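Local coordinates for protein serine acetyltransferase 1, putative (Entamoeba histolytica, PDB 7BW9) that binds cysteine and probably transfers an acetyl group to serine in cysteine biosynthesis, pairing a helical N-terminal part with a left-handed beta-helix, at residues H71-N74 against S75-Y79. Residues are numbered along the deposited sequence; the frame is centred on the assembly and turned at random.
Sequences HIQN and SIEAY
S75 turns its hydroxyl back onto the preceding helical turn, where OG donates to H71 O at 2.9 Å. With chi1 at -46°, OG sits beside the backbone N of its own residue and opposite the carbonyl carbon, which leaves it close enough to share the acceptor that S75 N already uses. The two donors reach H71 O from opposite faces of the carbonyl plane, tilted by similar amounts. The same OG lies 3.6 Å above one face of the H71 imidazole, displaced toward its rim. On the buried flank, I72 and I76 run side by side in the same direction, and I72 CG2 meets I76 CD1 at 3.6 Å; Y150 of helix 148-162 packs on both isoleucines and on S75.

The repeating i to i+4 bonds are those of an alpha-helix, here the last turns of helix 58-79, in the helical part of the chain that accompanies the left-handed beta-helix. I76 N to I72 O and E77 N to Q73 O are each 3.0 Å, the latter with an N-H...O angle of 171°. Toward the end the pattern slackens: A78 N stands 3.3 Å from N74 O.

The contact is looser toward solvent, where E77 is partly exposed and N74 exposed. Q73 NE2 and E77 OE2 are 3.5 Å apart, with amide and carboxylate planes 57° askew, while N74 bonds to the next turn through its carbonyl, not its side-chain amide.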
ATOM      1  N   HIS A  71       4.317 -21.161  14.811  1.00 27.65           N
ATOM      2  CA  HIS A  71       4.121 -20.817  13.407  1.00 27.53           C
ATOM      3  C   HIS A  71       5.434 -20.351  12.779  1.00 28.14           C
ATOM      4  O   HIS A  71       5.730 -20.683  11.623  1.00 28.56           O
ATOM      5  CB  HIS A  71       3.037 -19.752  13.252  1.00 22.60           C
ATOM      6  CG  HIS A  71       2.933 -19.207  11.861  1.00 34.45           C
ATOM      7  ND1 HIS A  71       2.041 -19.699  10.933  1.00 36.79           N
ATOM      8  CD2 HIS A  71       3.624 -18.222  11.234  1.00 40.94           C
ATOM      9  CE1 HIS A  71       2.185 -19.042   9.795  1.00 35.30           C
ATOM     10  NE2 HIS A  71       3.138 -18.140   9.951  1.00 43.09           N
ATOM     11  N   ILE A  72       6.242 -19.593  13.524  1.00 25.96           N
ATOM     12  CA  ILE A  72       7.531 -19.161  12.981  1.00 24.28           C
ATOM     13  C   ILE A  72       8.428 -20.366  12.757  1.00 26.87           C
ATOM     14  O   ILE A  72       9.066 -20.497  11.704  1.00 24.10           O
ATOM     15  CB  ILE A  72       8.200 -18.120  13.901  1.00 23.39           C
ATOM     16  CG1 ILE A  72       7.400 -16.815  13.911  1.00 23.36           C
ATOM     17  CG2 ILE A  72       9.650 -17.846  13.463  1.00 16.57           C
ATOM     18  CD1 ILE A  72       7.822 -15.849  15.000  1.00 17.55           C
ATOM     19  N   GLN A  73       8.471 -21.279  13.738  1.00 27.53           N
ATOM     20  CA  GLN A  73       9.307 -22.464  13.600  1.00 32.08           C
ATOM     21  C   GLN A  73       8.896 -23.282  12.379  1.00 29.78           C
ATOM     22  O   GLN A  73       9.752 -23.725  11.604  1.00 27.25           O
ATOM     23  CB  GLN A  73       9.248 -23.302  14.879  1.00 36.34           C
ATOM     24  CG  GLN A  73       9.925 -24.661  14.741  1.00 45.54           C
ATOM     25  CD  GLN A  73      10.464 -25.216  16.053  1.00 51.47           C
ATOM     26  OE1 GLN A  73      10.348 -24.595  17.115  1.00 46.23           O
ATOM     27  NE2 GLN A  73      11.072 -26.396  15.978  1.00 56.47           N
ATOM     28  N   ASN A  74       7.591 -23.441  12.155  1.00 31.39           N
ATOM     29  CA  ASN A  74       7.149 -24.225  11.004  1.00 32.47           C
ATOM     30  C   ASN A  74       7.508 -23.563   9.679  1.00 31.42           C
ATOM     31  O   ASN A  74       7.806 -24.265   8.704  1.00 30.34           O
ATOM     32  CB  ASN A  74       5.643 -24.479  11.075  1.00 36.77           C
ATOM     33  CG  ASN A  74       5.267 -25.384  12.228  1.00 50.30           C
ATOM     34  OD1 ASN A  74       6.129 -26.050  12.811  1.00 46.66           O
ATOM     35  ND2 ASN A  74       3.977 -25.417  12.566  1.00 52.13           N
ATOM     36  N   SER A  75       7.478 -22.231   9.606  1.00 21.76           N
ATOM     37  CA  SER A  75       7.844 -21.584   8.351  1.00 30.70           C
ATOM     38  C   SER A  75       9.341 -21.680   8.093  1.00 26.45           C
ATOM     39  O   SER A  75       9.765 -21.863   6.944  1.00 27.65           O
ATOM     40  CB  SER A  75       7.390 -20.128   8.350  1.00 25.28           C
ATOM     41  OG  SER A  75       6.057 -20.028   8.816  1.00 34.34           O
ATOM     42  N   ILE A  76      10.162 -21.538   9.138  1.00 25.08           N
ATOM     43  CA  ILE A  76      11.609 -21.588   8.935  1.00 30.23           C
ATOM     44  C   ILE A  76      12.038 -22.994   8.526  1.00 28.92           C
ATOM     45  O   ILE A  76      12.858 -23.162   7.612  1.00 27.05           O
ATOM     46  CB  ILE A  76      12.359 -21.093  10.188  1.00 26.89           C
ATOM     47  CG1 ILE A  76      12.055 -19.610  10.438  1.00 26.27           C
ATOM     48  CG2 ILE A  76      13.861 -21.279  10.021  1.00 24.58           C
ATOM     49  CD1 ILE A  76      12.588 -19.093  11.748  1.00 20.19           C
ATOM     50  N   GLU A  77      11.461 -24.024   9.166  1.00 28.88           N
ATOM     51  CA  GLU A  77      11.710 -25.408   8.769  1.00 32.41           C
ATOM     52  C   GLU A  77      11.444 -25.625   7.292  1.00 35.30           C
ATOM     53  O   GLU A  77      12.227 -26.288   6.604  1.00 37.45           O
ATOM     54  CB  GLU A  77      10.825 -26.361   9.566  1.00 40.65           C
ATOM     55  CG  GLU A  77      11.234 -26.574  10.991  1.00 48.97           C
ATOM     56  CD  GLU A  77      10.557 -27.785  11.604  1.00 53.39           C
ATOM     57  OE1 GLU A  77      10.158 -28.703  10.848  1.00 59.22           O
ATOM     58  OE2 GLU A  77      10.405 -27.801  12.843  1.00 53.08           O
ATOM     59  N   ALA A  78      10.323 -25.091   6.793  1.00 39.10           N
ATOM     60  CA  ALA A  78       9.966 -25.293   5.395  1.00 34.69           C
ATOM     61  C   ALA A  78      11.065 -24.789   4.474  1.00 37.88           C
ATOM     62  O   ALA A  78      11.407 -25.448   3.485  1.00 34.79           O
ATOM     63  CB  ALA A  78       8.633 -24.607   5.088  1.00 33.69           C
ATOM     64  N   TYR A  79      11.653 -23.634   4.794  1.00 36.31           N
ATOM     65  CA  TYR A  79      12.738 -23.114   3.970  1.00 28.14           C
ATOM     66  C   TYR A  79      14.073 -23.800   4.258  1.00 32.96           C
ATOM     67  O   TYR A  79      14.939 -23.844   3.375  1.00 36.28           O
ATOM     68  CB  TYR A  79      12.894 -21.610   4.188  1.00 27.22           C
ATOM     69  CG  TYR A  79      11.856 -20.720   3.530  1.00 32.15           C
ATOM     70  CD1 TYR A  79      11.941 -20.390   2.178  1.00 31.40           C
ATOM     71  CD2 TYR A  79      10.825 -20.160   4.276  1.00 30.87           C
ATOM     72  CE1 TYR A  79      11.009 -19.551   1.588  1.00 30.32           C
ATOM     73  CE2 TYR A  79       9.894 -19.321   3.696  1.00 31.28           C
ATOM     74  CZ  TYR A  79       9.986 -19.021   2.354  1.00 34.05           C
ATOM     75  OH  TYR A  79       9.046 -18.184   1.787  1.00 38.04           O
TER